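Local coordinates for protein methionine gamma-lyase (Trichomonas vaginalis, PDB 1PFF) that belongs to the Cys/Met metabolism family of PLP-dependent enzymes, with four subunits in its assembly and a large mixed beta-sheet flanked by helices in each chain, at residues S21-G24 / A25-S29; A52-E55 / H56-K60; Y224-L228 / P229-G233. All coordinates share one frame; numbering follows the deposited sequence.

Interaction 1 (S21-G24 / A25-S29)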
loop_
_atom_site.group_PDB
_atom_site.type_symbol
_atom_site.label_atom_id
_atom_site.label_comp_id
_atom_site.label_asym_id
_atom_site.label_seq_id
_atom_site.Cartn_x
_atom_site.Cartn_y
_atom_site.Cartn_z
ATOM N N SER A 21 -11.615 -9.444 9.854
ATOM C CA SER A 21 -11.101 -9.697 11.194
ATOM C C SER A 21 -11.442 -11.100 11.635
ATOM O O SER A 21 -12.268 -11.771 11.008
ATOM C CB SER A 21 -11.693 -8.704 12.205
ATOM O OG SER A 21 -13.054 -9.012 12.472
ATOM N N GLY A 22 -10.821 -11.527 12.732
ATOM C CA GLY A 22 -11.147 -12.808 13.355
ATOM C C GLY A 22 -12.608 -12.867 13.776
ATOM O O GLY A 22 -13.270 -13.873 13.562
ATOM N N MET A 23 -13.120 -11.781 14.351
ATOM C CA MET A 23 -14.547 -11.698 14.688
ATOM C C MET A 23 -15.427 -11.810 13.429
ATOM O O MET A 23 -16.466 -12.474 13.442
ATOM C CB MET A 23 -14.847 -10.404 15.463
ATOM C CG MET A 23 -16.288 -10.292 15.967
ATOM S SD MET A 23 -16.694 -11.476 17.295
ATOM C CE MET A 23 -17.518 -12.704 16.399
ATOM N N GLY A 24 -14.991 -11.174 12.345
ATOM C CA GLY A 24 -15.667 -11.293 11.062
ATOM C C GLY A 24 -15.745 -12.731 10.567
ATOM O O GLY A 24 -16.772 -13.141 10.025
ATOM N N ALA A 25 -14.675 -13.502 10.780
ATOM C CA ALA A 25 -14.637 -14.927 10.411
ATOM C C ALA A 25 -15.634 -15.738 11.238
ATOM O O ALA A 25 -16.409 -16.534 10.683
ATOM C CB ALA A 25 -13.223 -15.492 10.582
ATOM N N ILE A 26 -15.614 -15.526 12.554
ATOM C CA ILE A 26 -16.567 -16.195 13.468
ATOM C C ILE A 26 -17.996 -15.803 13.111
ATOM O O ILE A 26 -18.869 -16.654 12.963
ATOM C CB ILE A 26 -16.277 -15.839 14.958
ATOM C CG1 ILE A 26 -14.896 -16.372 15.385
ATOM C CG2 ILE A 26 -17.398 -16.383 15.859
ATOM C CD1 ILE A 26 -14.338 -15.744 16.665
ATOM N N ALA A 27 -18.228 -14.501 12.982
ATOM C CA ALA A 27 -19.567 -13.975 12.699
ATOM C C ALA A 27 -20.135 -14.483 11.378
ATOM O O ALA A 27 -21.288 -14.922 11.335
ATOM C CB ALA A 27 -19.562 -12.443 12.726
ATOM N N ALA A 28 -19.332 -14.433 10.309
ATOM C CA ALA A 28 -19.789 -14.866 8.985
ATOM C C ALA A 28 -20.051 -16.361 8.943
ATOM O O ALA A 28 -20.814 -16.828 8.104
ATOM C CB ALA A 28 -18.796 -14.483 7.884
ATOM N N SER A 29 -19.421 -17.109 9.842
ATOM C CA SER A 29 -19.709 -18.533 9.957
ATOM C C SER A 29 -21.020 -18.741 10.738
ATOM O O SER A 29 -21.971 -19.340 10.219
ATOM C CB SER A 29 -18.542 -19.265 10.618
ATOM O OG SER A 29 -17.376 -19.203 9.811
#

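Interaction 2 (A52-E55 / H56-K60). With EDO (1,2-ethanediol), chain O.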
loop_
_atom_site.group_PDB
_atom_site.type_symbol
_atom_site.label_atom_id
_atom_site.label_comp_id
_atom_site.label_asym_id
_atom_site.label_seq_id
_atom_site.Cartn_x
_atom_site.Cartn_y
_atom_site.Cartn_z
ATOM N N ALA A 52 -19.373 -12.195 23.976
ATOM C CA ALA A 52 -20.392 -11.163 23.784
ATOM C C ALA A 52 -21.299 -11.455 22.580
ATOM O O ALA A 52 -22.522 -11.289 22.662
ATOM C CB ALA A 52 -19.748 -9.794 23.649
ATOM N N LEU A 53 -20.707 -11.900 21.471
ATOM C CA LEU A 53 -21.500 -12.259 20.296
ATOM C C LEU A 53 -22.510 -13.350 20.650
ATOM O O LEU A 53 -23.691 -13.258 20.294
ATOM C CB LEU A 53 -20.603 -12.720 19.144
ATOM C CG LEU A 53 -21.296 -13.471 17.996
ATOM C CD1 LEU A 53 -22.199 -12.532 17.172
ATOM C CD2 LEU A 53 -20.292 -14.155 17.108
ATOM N N PHE A 54 -22.031 -14.378 21.350
ATOM C CA PHE A 54 -22.878 -15.515 21.712
ATOM C C PHE A 54 -23.858 -15.154 22.819
ATOM O O PHE A 54 -25.046 -15.424 22.690
ATOM C CB PHE A 54 -22.033 -16.715 22.155
ATOM C CG PHE A 54 -21.209 -17.337 21.052
ATOM C CD1 PHE A 54 -21.301 -16.888 19.736
ATOM C CD2 PHE A 54 -20.342 -18.380 21.339
ATOM C CE1 PHE A 54 -20.537 -17.464 18.723
ATOM C CE2 PHE A 54 -19.578 -18.976 20.325
ATOM C CZ PHE A 54 -19.676 -18.512 19.019
ATOM N N GLU A 55 -23.355 -14.539 23.894
ATOM C CA GLU A 55 -24.162 -14.298 25.098
ATOM C C GLU A 55 -25.250 -13.259 24.877
ATOM O O GLU A 55 -26.371 -13.436 25.333
ATOM C CB GLU A 55 -23.295 -13.881 26.292
ATOM C CG GLU A 55 -24.024 -13.937 27.635
ATOM C CD GLU A 55 -23.263 -13.268 28.771
ATOM O OE1 GLU A 55 -22.097 -12.868 28.574
ATOM O OE2 GLU A 55 -23.837 -13.130 29.877
ATOM N N HIS A 56 -24.917 -12.177 24.182
ATOM C CA HIS A 56 -25.851 -11.064 24.049
ATOM C C HIS A 56 -26.524 -11.030 22.674
ATOM O O HIS A 56 -27.747 -10.925 22.596
ATOM C CB HIS A 56 -25.168 -9.723 24.351
ATOM C CG HIS A 56 -24.461 -9.679 25.675
ATOM N ND1 HIS A 56 -25.123 -9.779 26.882
ATOM C CD2 HIS A 56 -23.148 -9.529 25.978
ATOM C CE1 HIS A 56 -24.248 -9.704 27.871
ATOM N NE2 HIS A 56 -23.043 -9.552 27.349
ATOM N N GLN A 57 -25.736 -11.133 21.603
ATOM C CA GLN A 57 -26.243 -10.896 20.248
ATOM C C GLN A 57 -27.086 -12.037 19.655
ATOM O O GLN A 57 -28.211 -11.810 19.190
ATOM C CB GLN A 57 -25.108 -10.485 19.304
ATOM C CG GLN A 57 -24.248 -9.329 19.837
ATOM C CD GLN A 57 -25.038 -8.037 20.075
ATOM O OE1 GLN A 57 -26.146 -7.867 19.561
ATOM N NE2 GLN A 57 -24.453 -7.119 20.842
ATOM N N LEU A 58 -26.555 -13.252 19.668
ATOM C CA LEU A 58 -27.317 -14.399 19.195
ATOM C C LEU A 58 -28.637 -14.528 19.973
ATOM O O LEU A 58 -29.706 -14.694 19.380
ATOM C CB LEU A 58 -26.486 -15.687 19.270
ATOM C CG LEU A 58 -25.278 -15.817 18.329
ATOM C CD1 LEU A 58 -24.653 -17.197 18.468
ATOM C CD2 LEU A 58 -25.644 -15.550 16.873
ATOM N N ARG A 59 -28.551 -14.420 21.297
ATOM C CA ARG A 59 -29.712 -14.576 22.175
ATOM C C ARG A 59 -30.830 -13.567 21.928
ATOM O O ARG A 59 -32.001 -13.919 22.060
ATOM C CB ARG A 59 -29.295 -14.522 23.650
ATOM C CG ARG A 59 -28.623 -15.796 24.158
ATOM C CD ARG A 59 -28.386 -15.788 25.662
ATOM N NE ARG A 59 -27.951 -17.090 26.157
ATOM C CZ ARG A 59 -27.147 -17.268 27.199
ATOM N NH1 ARG A 59 -26.680 -16.227 27.882
ATOM N NH2 ARG A 59 -26.822 -18.494 27.571
ATOM N N LYS A 60 -30.484 -12.326 21.577
ATOM C CA LYS A 60 -31.511 -11.309 21.332
ATOM C C LYS A 60 -32.214 -11.519 19.989
ATOM O O LYS A 60 -33.290 -10.964 19.765
ATOM C CB LYS A 60 -30.954 -9.878 21.461
ATOM C CG LYS A 60 -30.117 -9.422 20.275
ATOM C CD LYS A 60 -29.674 -7.955 20.391
ATOM C CE LYS A 60 -29.192 -7.491 19.032
ATOM N NZ LYS A 60 -28.597 -6.147 19.023
HETATM C C1 EDO O . -31.102 -20.194 27.345
HETATM O O1 EDO O . -30.446 -21.452 27.223
HETATM C C2 EDO O . -31.240 -19.524 25.975
HETATM O O2 EDO O . -30.020 -18.906 25.612
#

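Interaction 3 (Y224-L228 / P229-G233)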
loop_
_atom_site.group_PDB
_atom_site.type_symbol
_atom_site.label_atom_id
_atom_site.label_comp_id
_atom_site.label_asym_id
_atom_site.label_seq_id
_atom_site.Cartn_x
_atom_site.Cartn_y
_atom_site.Cartn_z
ATOM N N TYR A 224 0.346 -22.446 33.266
ATOM C CA TYR A 224 -0.611 -23.020 32.331
ATOM C C TYR A 224 0.023 -23.072 30.947
ATOM O O TYR A 224 0.191 -22.048 30.291
ATOM C CB TYR A 224 -1.907 -22.206 32.335
ATOM C CG TYR A 224 -2.445 -21.982 33.731
ATOM C CD1 TYR A 224 -2.165 -20.804 34.434
ATOM C CD2 TYR A 224 -3.225 -22.955 34.356
ATOM C CE1 TYR A 224 -2.656 -20.608 35.731
ATOM C CE2 TYR A 224 -3.714 -22.770 35.643
ATOM C CZ TYR A 224 -3.429 -21.602 36.320
ATOM O OH TYR A 224 -3.918 -21.421 37.591
ATOM N N TYR A 225 0.439 -24.269 30.544
ATOM C CA TYR A 225 1.053 -24.482 29.228
ATOM C C TYR A 225 0.849 -25.935 28.798
ATOM O O TYR A 225 1.215 -26.857 29.536
ATOM C CB TYR A 225 2.548 -24.113 29.227
ATOM C CG TYR A 225 3.170 -24.246 27.846
ATOM C CD1 TYR A 225 2.793 -23.388 26.807
ATOM C CD2 TYR A 225 4.098 -25.251 27.568
ATOM C CE1 TYR A 225 3.338 -23.509 25.520
ATOM C CE2 TYR A 225 4.662 -25.384 26.276
ATOM C CZ TYR A 225 4.264 -24.513 25.260
ATOM O OH TYR A 225 4.808 -24.629 24.001
ATOM N N PRO A 226 0.223 -26.149 27.640
ATOM C CA PRO A 226 -0.099 -27.511 27.173
ATOM C C PRO A 226 1.082 -28.491 27.110
ATOM O O PRO A 226 0.864 -29.687 27.275
ATOM C CB PRO A 226 -0.690 -27.272 25.779
ATOM C CG PRO A 226 -1.296 -25.903 25.885
ATOM C CD PRO A 226 -0.300 -25.119 26.719
ATOM N N GLY A 227 2.297 -27.987 26.906
ATOM C CA GLY A 227 3.485 -28.821 26.846
ATOM C C GLY A 227 4.013 -29.348 28.173
ATOM O O GLY A 227 4.893 -30.210 28.188
ATOM N N LEU A 228 3.504 -28.833 29.282
ATOM C CA LEU A 228 3.903 -29.336 30.606
ATOM C C LEU A 228 3.101 -30.587 30.961
ATOM O O LEU A 228 1.872 -30.584 30.841
ATOM C CB LEU A 228 3.720 -28.271 31.692
ATOM C CG LEU A 228 4.558 -26.994 31.585
ATOM C CD1 LEU A 228 4.153 -26.034 32.686
ATOM C CD2 LEU A 228 6.072 -27.271 31.622
ATOM N N PRO A 229 3.783 -31.653 31.375
ATOM C CA PRO A 229 3.095 -32.872 31.828
ATOM C C PRO A 229 2.113 -32.626 32.985
ATOM O O PRO A 229 1.176 -33.401 33.128
ATOM C CB PRO A 229 4.244 -33.792 32.237
ATOM C CG PRO A 229 5.414 -33.306 31.392
ATOM C CD PRO A 229 5.253 -31.815 31.363
ATOM N N ASP A 230 2.312 -31.556 33.754
ATOM C CA ASP A 230 1.397 -31.151 34.832
ATOM C C ASP A 230 0.112 -30.458 34.366
ATOM O O ASP A 230 -0.806 -30.249 35.174
ATOM C CB ASP A 230 2.111 -30.204 35.802
ATOM C CG ASP A 230 2.917 -30.940 36.852
ATOM O OD1 ASP A 230 2.825 -32.182 36.936
ATOM O OD2 ASP A 230 3.663 -30.344 37.653
ATOM N N HIS A 231 0.064 -30.066 33.091
ATOM C CA HIS A 231 -1.141 -29.488 32.491
ATOM C C HIS A 231 -2.129 -30.627 32.187
ATOM O O HIS A 231 -1.769 -31.593 31.526
ATOM C CB HIS A 231 -0.758 -28.733 31.206
ATOM C CG HIS A 231 -1.818 -27.815 30.685
ATOM N ND1 HIS A 231 -1.940 -26.508 31.103
ATOM C CD2 HIS A 231 -2.784 -28.004 29.754
ATOM C CE1 HIS A 231 -2.943 -25.934 30.462
ATOM N NE2 HIS A 231 -3.467 -26.819 29.636
ATOM N N PRO A 232 -3.365 -30.533 32.685
ATOM C CA PRO A 232 -4.340 -31.623 32.533
ATOM C C PRO A 232 -4.554 -32.044 31.090
ATOM O O PRO A 232 -4.659 -33.248 30.847
ATOM C CB PRO A 232 -5.643 -31.032 33.098
ATOM C CG PRO A 232 -5.238 -29.952 33.960
ATOM C CD PRO A 232 -3.929 -29.393 33.427
ATOM N N GLY A 233 -4.593 -31.100 30.154
ATOM C CA GLY A 233 -4.820 -31.463 28.764
ATOM C C GLY A 233 -3.572 -31.913 27.999
ATOM O O GLY A 233 -3.618 -32.039 26.773
#

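Interaction 1 (S21-G24 / A25-S29)
Met23 folds its thioether back along the helix so that its terminal methyl CE overlaps the branch point of Ile26, lying 3.7 Å from Ile26 CB and equally near the CG2 methyl. CG stands anti to the backbone N (chi1 -175°), and bends at the next two torsions swing CE back toward the following turn, where the two side chains cross at about a right angle. An unbranched, flexible methionine suits this place, because only its end has to return. CE also reaches Ala27 CB at 4.2 Å, a looser touch. The other branch of Ile26, CG1, rests 3.5 Å from Gly22 O.

Residues 22-29 form the first turns of helix 22-33, and Ser21 before them is the N-cap: its OG accepts from Gly24 N at 2.9 Å and is also hydrogen-bonded to Gly178 O of the second subunit, tying the helix start to that subunit. Regular i to i+4 bonds follow, the shortest being Ala27 N to Met23 O at 2.7 Å. At the far end Ser29 N and Ser29 OG grip Ala25 O from opposite faces of its carbonyl plane. With Ser29 OG 3.0 Å from Ala25 O, this buried hydroxyl is satisfied by its own helix.

The small residues let neighbours come close. Ala25 packs on strand 156-160, and Ala28 on helix 162-177. Ala27 touches Thr177 as well as Ile176 of the second subunit, while Met23 and Ile26 lean on Leu53 of helix 48-60 and Ile26 also meets Val140 of strand 138-142.

Interaction 2 (A52-E55 / H56-K60)
A wider pi-type turn in helix 48-60 sets the spacing here: Leu58 N reaches back five residues to Leu53 O, 2.9 Å away and nearly straight at 164°. Before it, His56 N still makes the ordinary four-residue bond to Ala52 O at 3.0 Å. Between the two, Gln57 N has only weak bonds, to Ala52 O and Leu53 O.

On the inner side Phe54 and Leu58 lie side by side and point the same way, the leucine methyl CD1 meeting ring atom CD1 of Phe54 at 3.6 Å. Large apolar residues belong there, since this helix is the crossover of the beta-alpha-beta unit 39-43, 48-60, 64-68: both side chains pack on Leu40 of the first strand, and Phe54 also touches Phe67 of the second and sets its ring edge-to-face with Tyr88.

Glu55, His56 and Arg59 lie on a more exposed side, while Gln57 is buried and bonds through NE2 to Gln171 OE1 of the second subunit. Glu55, its CG anti to the backbone N (chi1 -166°) and its chain extended, runs alongside the imidazole of His56 and stacks its carboxylate on the ring, the planes 23° apart and CD 3.8 Å from His56 CE1. Arg59 comes across Glu55 instead of pairing with it: NH1 lies 3.5 Å from the glutamate CG, yet 4.7 Å separate NH1 from OE2, so any attraction between the opposite charges would probably be weak. The guanidinium is engaged otherwise, with NH2 hydrogen-bonded to Val65 O and NE donating to O2 of the 1,2-ethanediol at 2.8 Å; that molecule, probably from the crystallisation liquor, is also bonded to Val65 N.

Interaction 3 (Y224-L228 / P229-G233)
His231 turns its side chain back into the loop, and its CB already touches two carbonyl oxygens, Tyr225 O and Leu228 O, each 3.2 Å away. CG follows past Tyr225 O at 3.4 Å, held anti to the backbone N (chi1 -165°), an orientation that carries the ring over the Tyr225-Pro226 peptide. There ND1 lies 3.3 Å from Tyr225 N, CD2 is 3.8 Å from Pro226 CA, and CE1 is 3.8 Å from Tyr225 N. Pro226 CA stands over the face of the ring, 24° off its normal, in a CH-pi contact. Tyr224 CA approaches at the edge, near the ring plane, while CD of Pro232 touches the opposite face. At the tip, NE2 is hydrogen-bonded to Leu97 O.

Two successive type I beta turns bring these pieces together, from Tyr225 to Leu228 and from Leu228 to His231. The first is closed by Leu228 N to Tyr225 O, the second by His231 N to Leu228 O at 2.9 Å. Pro226 and Pro229 each follow the first residue of their turn, where the fixed phi of proline fits. The loop links strand 223-224 to helix 234-240, with Gly233 as the N-cap.

A flat aromatic group suits this buried place because it offers both faces to proline and peptide carbons and still presents polar nitrogens at its rim. Since a carbonyl oxygen can only accept, the bond to Leu97 O implies a hydrogen on NE2, and together with the packing on both faces it would hold the ring's rotation.

In the fold
From the N terminus the three contacts come in series, none nested in or crossing another, and each is local to its own short run of chain. Interaction 1 starts helix 22-33 just after strand 15-19 at the edge of the seven-stranded sheet. Interaction 2 lies on the next long helix, 48-60; the two touch through Met23, Ile26 and Leu53, joining neighbouring helices, and both also meet the second subunit. Interaction 3 closes the loop that leaves strand 223-224 of the five-stranded sheet, on the opposite side of the chain's centre, its nearest atoms about 19 Å from interaction 1 and about 20 Å from interaction 2.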